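Local coordinates for extracellular sialidase/neuraminidase, putative (Aspergillus fumigatus, PDB 2XZI), which hydrolyses sialic acid glycosides and is a KDNase, probably favouring the deaminated sugar KDN, at residues Asp273-Ser285 with Gly337-Ile349. Residues are numbered along the deposited sequence; the frame is centred on the assembly and turned at random.
With KDM (deamino-alpha-neuraminic acid), chain C.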
# COMPACT_ATOMS: atom_id res chain seq x y z
N ASP A 273 16.24 -5.27 -0.84
CA ASP A 273 14.92 -5.47 -0.25
C ASP A 273 14.96 -6.78 0.53
O ASP A 273 15.60 -7.74 0.07
CB ASP A 273 13.87 -5.54 -1.36
CG ASP A 273 12.46 -5.67 -0.82
OD1 ASP A 273 12.02 -6.80 -0.55
OD2 ASP A 273 11.80 -4.61 -0.63
N PRO A 274 14.28 -6.86 1.69
CA PRO A 274 14.35 -8.06 2.53
C PRO A 274 13.18 -9.02 2.29
O PRO A 274 12.83 -9.78 3.16
CB PRO A 274 14.28 -7.47 3.95
CG PRO A 274 13.29 -6.30 3.77
CD PRO A 274 13.60 -5.74 2.38
N ALA A 275 12.62 -8.98 1.08
CA ALA A 275 11.37 -9.68 0.75
C ALA A 275 10.23 -9.06 1.57
O ALA A 275 9.69 -9.66 2.51
CB ALA A 275 11.50 -11.21 0.99
N CYS A 276 9.88 -7.84 1.19
CA CYS A 276 8.83 -7.07 1.84
C CYS A 276 8.17 -6.19 0.76
O CYS A 276 8.76 -5.94 -0.28
CB CYS A 276 9.41 -6.21 2.98
SG CYS A 276 8.22 -5.29 3.98
N GLN A 277 6.95 -5.75 0.99
CA GLN A 277 6.30 -4.80 0.10
C GLN A 277 7.04 -3.45 0.08
O GLN A 277 7.71 -3.09 1.04
CB GLN A 277 4.83 -4.70 0.52
CG GLN A 277 3.95 -3.72 -0.26
CD GLN A 277 3.90 -2.32 0.34
OE1 GLN A 277 4.76 -1.93 1.13
NE2 GLN A 277 2.87 -1.56 -0.02
N GLY A 278 6.93 -2.73 -1.03
CA GLY A 278 7.43 -1.36 -1.14
C GLY A 278 6.35 -0.50 -1.78
O GLY A 278 5.23 -0.99 -2.04
N SER A 279 6.68 0.77 -2.04
CA SER A 279 5.77 1.70 -2.68
C SER A 279 6.54 2.59 -3.65
O SER A 279 7.74 2.83 -3.47
CB SER A 279 4.95 2.50 -1.64
OG SER A 279 5.80 3.21 -0.73
N VAL A 280 5.83 3.09 -4.67
CA VAL A 280 6.44 3.91 -5.71
C VAL A 280 5.41 4.99 -6.09
O VAL A 280 4.21 4.76 -5.97
CB VAL A 280 6.84 3.05 -6.94
CG1 VAL A 280 5.59 2.52 -7.70
CG2 VAL A 280 7.79 3.82 -7.87
N LEU A 281 5.89 6.15 -6.55
CA LEU A 281 5.02 7.30 -6.77
C LEU A 281 5.56 8.19 -7.89
O LEU A 281 6.72 8.57 -7.86
CB LEU A 281 4.90 8.13 -5.48
CG LEU A 281 4.02 9.37 -5.55
CD1 LEU A 281 2.54 8.94 -5.69
CD2 LEU A 281 4.17 10.24 -4.31
N ARG A 282 4.71 8.51 -8.86
CA ARG A 282 5.03 9.53 -9.84
C ARG A 282 4.81 10.89 -9.19
O ARG A 282 3.69 11.23 -8.78
CB ARG A 282 4.11 9.35 -11.04
CG ARG A 282 4.27 10.38 -12.15
CD ARG A 282 3.30 10.01 -13.26
NE ARG A 282 3.28 10.97 -14.36
CZ ARG A 282 3.89 10.80 -15.53
NH1 ARG A 282 4.59 9.70 -15.79
NH2 ARG A 282 3.79 11.75 -16.45
N TYR A 283 5.87 11.66 -9.08
CA TYR A 283 5.77 12.95 -8.41
C TYR A 283 5.42 14.11 -9.35
O TYR A 283 4.54 14.92 -9.03
CB TYR A 283 7.05 13.26 -7.60
CG TYR A 283 6.83 14.42 -6.67
CD1 TYR A 283 6.28 14.22 -5.40
CD2 TYR A 283 7.13 15.72 -7.07
CE1 TYR A 283 6.06 15.30 -4.54
CE2 TYR A 283 6.90 16.80 -6.23
CZ TYR A 283 6.38 16.58 -4.97
OH TYR A 283 6.16 17.64 -4.13
N ASN A 284 6.13 14.22 -10.47
CA ASN A 284 5.97 15.35 -11.40
C ASN A 284 6.63 15.02 -12.73
O ASN A 284 7.52 14.17 -12.79
CB ASN A 284 6.60 16.62 -10.83
CG ASN A 284 8.11 16.55 -10.81
OD1 ASN A 284 8.70 15.80 -10.04
ND2 ASN A 284 8.75 17.36 -11.64
N SER A 285 6.22 15.74 -13.78
CA SER A 285 6.63 15.44 -15.15
C SER A 285 7.49 16.52 -15.82
O SER A 285 8.26 16.23 -16.74
CB SER A 285 5.39 15.13 -16.02
OG SER A 285 4.41 16.14 -15.87
N GLY A 337 8.49 -1.71 7.55
CA GLY A 337 7.66 -2.74 6.95
C GLY A 337 7.02 -2.20 5.68
O GLY A 337 7.66 -1.43 4.93
N TYR A 338 5.76 -2.58 5.47
CA TYR A 338 4.99 -2.12 4.29
C TYR A 338 4.77 -0.61 4.34
O TYR A 338 4.74 -0.00 5.42
CB TYR A 338 3.62 -2.79 4.24
CG TYR A 338 3.58 -4.25 3.84
CD1 TYR A 338 4.53 -5.18 4.29
CD2 TYR A 338 2.52 -4.72 3.05
CE1 TYR A 338 4.44 -6.54 3.91
CE2 TYR A 338 2.44 -6.04 2.67
CZ TYR A 338 3.40 -6.94 3.10
OH TYR A 338 3.29 -8.27 2.73
N SER A 339 4.59 0.00 3.17
CA SER A 339 4.43 1.44 3.08
C SER A 339 3.55 1.83 1.91
O SER A 339 3.30 1.02 1.01
CB SER A 339 5.80 2.11 2.94
OG SER A 339 6.39 1.75 1.69
N SER A 340 3.08 3.08 1.93
CA SER A 340 2.28 3.64 0.85
C SER A 340 2.53 5.13 0.78
O SER A 340 2.66 5.78 1.81
CB SER A 340 0.79 3.37 1.08
OG SER A 340 0.00 3.75 -0.04
N MET A 341 2.64 5.67 -0.44
CA MET A 341 2.84 7.10 -0.62
C MET A 341 1.82 7.75 -1.54
O MET A 341 1.34 7.15 -2.51
CB MET A 341 4.23 7.39 -1.23
CG MET A 341 5.40 6.97 -0.37
SD MET A 341 6.96 7.39 -1.17
CE MET A 341 7.00 6.20 -2.53
N THR A 342 1.54 9.01 -1.23
CA THR A 342 0.74 9.89 -2.08
C THR A 342 1.37 11.29 -2.11
O THR A 342 2.16 11.65 -1.24
CB THR A 342 -0.73 9.97 -1.62
OG1 THR A 342 -1.51 10.65 -2.62
CG2 THR A 342 -0.83 10.73 -0.31
N LYS A 343 1.03 12.07 -3.14
CA LYS A 343 1.28 13.49 -3.08
C LYS A 343 0.15 14.15 -2.31
O LYS A 343 -1.01 13.78 -2.50
CB LYS A 343 1.34 14.08 -4.48
CG LYS A 343 2.48 13.58 -5.31
CD LYS A 343 2.61 14.35 -6.61
CE LYS A 343 1.56 13.93 -7.61
NZ LYS A 343 1.87 14.47 -8.96
N THR A 344 0.48 15.12 -1.47
CA THR A 344 -0.55 15.90 -0.76
C THR A 344 -0.86 17.16 -1.55
O THR A 344 -0.12 17.53 -2.47
CB THR A 344 -0.07 16.34 0.64
OG1 THR A 344 1.01 17.28 0.50
CG2 THR A 344 0.39 15.14 1.47
N GLY A 345 -1.95 17.81 -1.18
CA GLY A 345 -2.35 19.07 -1.79
C GLY A 345 -1.43 20.25 -1.53
O GLY A 345 -1.50 21.27 -2.23
N ASP A 346 -0.54 20.12 -0.55
CA ASP A 346 0.38 21.19 -0.19
C ASP A 346 1.83 20.84 -0.51
O ASP A 346 2.75 21.23 0.23
CB ASP A 346 0.21 21.63 1.28
CG ASP A 346 0.60 20.55 2.30
OD1 ASP A 346 0.47 19.35 2.01
OD2 ASP A 346 1.02 20.93 3.40
N TYR A 347 2.03 20.11 -1.61
CA TYR A 347 3.38 19.91 -2.16
C TYR A 347 4.28 19.15 -1.20
O TYR A 347 5.46 19.47 -1.04
CB TYR A 347 4.00 21.26 -2.58
CG TYR A 347 3.10 22.10 -3.44
CD1 TYR A 347 2.95 21.83 -4.80
CD2 TYR A 347 2.39 23.18 -2.90
CE1 TYR A 347 2.10 22.60 -5.60
CE2 TYR A 347 1.54 23.95 -3.69
CZ TYR A 347 1.41 23.65 -5.03
OH TYR A 347 0.58 24.42 -5.81
N LYS A 348 3.71 18.15 -0.54
CA LYS A 348 4.48 17.20 0.27
C LYS A 348 4.24 15.80 -0.25
O LYS A 348 3.33 15.54 -1.05
CB LYS A 348 4.10 17.24 1.75
CG LYS A 348 3.96 18.60 2.40
CD LYS A 348 5.27 19.32 2.52
CE LYS A 348 5.10 20.58 3.36
NZ LYS A 348 4.30 21.69 2.76
N ILE A 349 5.10 14.89 0.20
CA ILE A 349 4.86 13.47 0.09
C ILE A 349 4.23 13.00 1.43
O ILE A 349 4.69 13.33 2.52
CB ILE A 349 6.17 12.71 -0.23
CG1 ILE A 349 6.70 13.10 -1.63
CG2 ILE A 349 5.96 11.20 -0.18
CD1 ILE A 349 8.13 12.73 -1.87
C2 KDM C . 3.09 -10.87 4.64
C1 KDM C . 4.40 -10.23 5.08
C3 KDM C . 1.91 -9.94 4.93
C4 KDM C . 0.70 -10.15 3.97
C5 KDM C . 0.74 -11.47 3.18
C6 KDM C . 2.08 -11.55 2.40
C7 KDM C . 2.32 -12.92 1.76
C8 KDM C . 3.57 -12.88 0.86
C9 KDM C . 3.85 -14.25 0.26
O5 KDM C . -0.41 -11.58 2.30
O1A KDM C . 4.37 -9.33 5.95
O1B KDM C . 5.44 -10.68 4.53
O4 KDM C . -0.49 -10.13 4.76
O6 KDM C . 3.24 -11.23 3.23
O7 KDM C . 2.51 -13.89 2.80
O8 KDM C . 3.38 -11.97 -0.23
O9 KDM C . 2.76 -14.57 -0.62
O2 KDM C . 2.99 -12.06 5.43
O HOH W 1 7.83 -0.59 2.31
O HOH W 2 3.10 5.02 -3.34
O HOH W 3 7.67 18.00 -1.84
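Q277 lays its CB over the face of the Y338 ring: CB sits 3.4 Å from the centroid of the Y338 ring and 10° off the ring normal, a CH-pi contact over the centre of one face. The Q277 side chain, with CG anti to the backbone N (chi1 178°), bends at chi2 so that its amide runs within 10° of the ring plane and reaches the Y338-S339 backbone. There S339 N donates to Q277 OE1 (2.8 Å), tilted from the carbonyl plane, while Q277 NE2 donates to S339 O (2.8 Å), nearly straight and in that oxygen's carbonyl plane. Both bonds go to one residue, so they fix the amide's rotation; NE2 also bonds P187 O. C276 SG approaches the same ring obliquely, 3.7 Å from Y338 CD1.

Further along, S279 OG donates to S339 OG (2.9 Å), which in turn donates to a water bridging the carbonyls of Q277 and G337. The methyl of M341 then bends in beside S279 O and L281 CB, and L281 CD2 rests on the T342-K343 backbone. At the far end K343 crosses Y283 with CD over one ring face, offset toward the rim, and its NZ bonds Y283 O (2.7 Å) from above the carbonyl plane; I349 CG1 meets Y283 CE1 obliquely.

Strands 279-284 and 338-343 run nearly parallel as outer strands of two four-stranded sheets, joined through side chains, side chain-to-backbone bonds and water, without direct backbone pairing, as between blades of a sialidase beta-propeller. At the ligand end Y338 OH bonds E229 and lies 3.0 Å from O6 of KDM. The Q277 amide, gripped by three hydrogen bonds, is anchored on neighbouring S339, and its CB over the ring is consistent with second-shell support limiting the tilt of Y338.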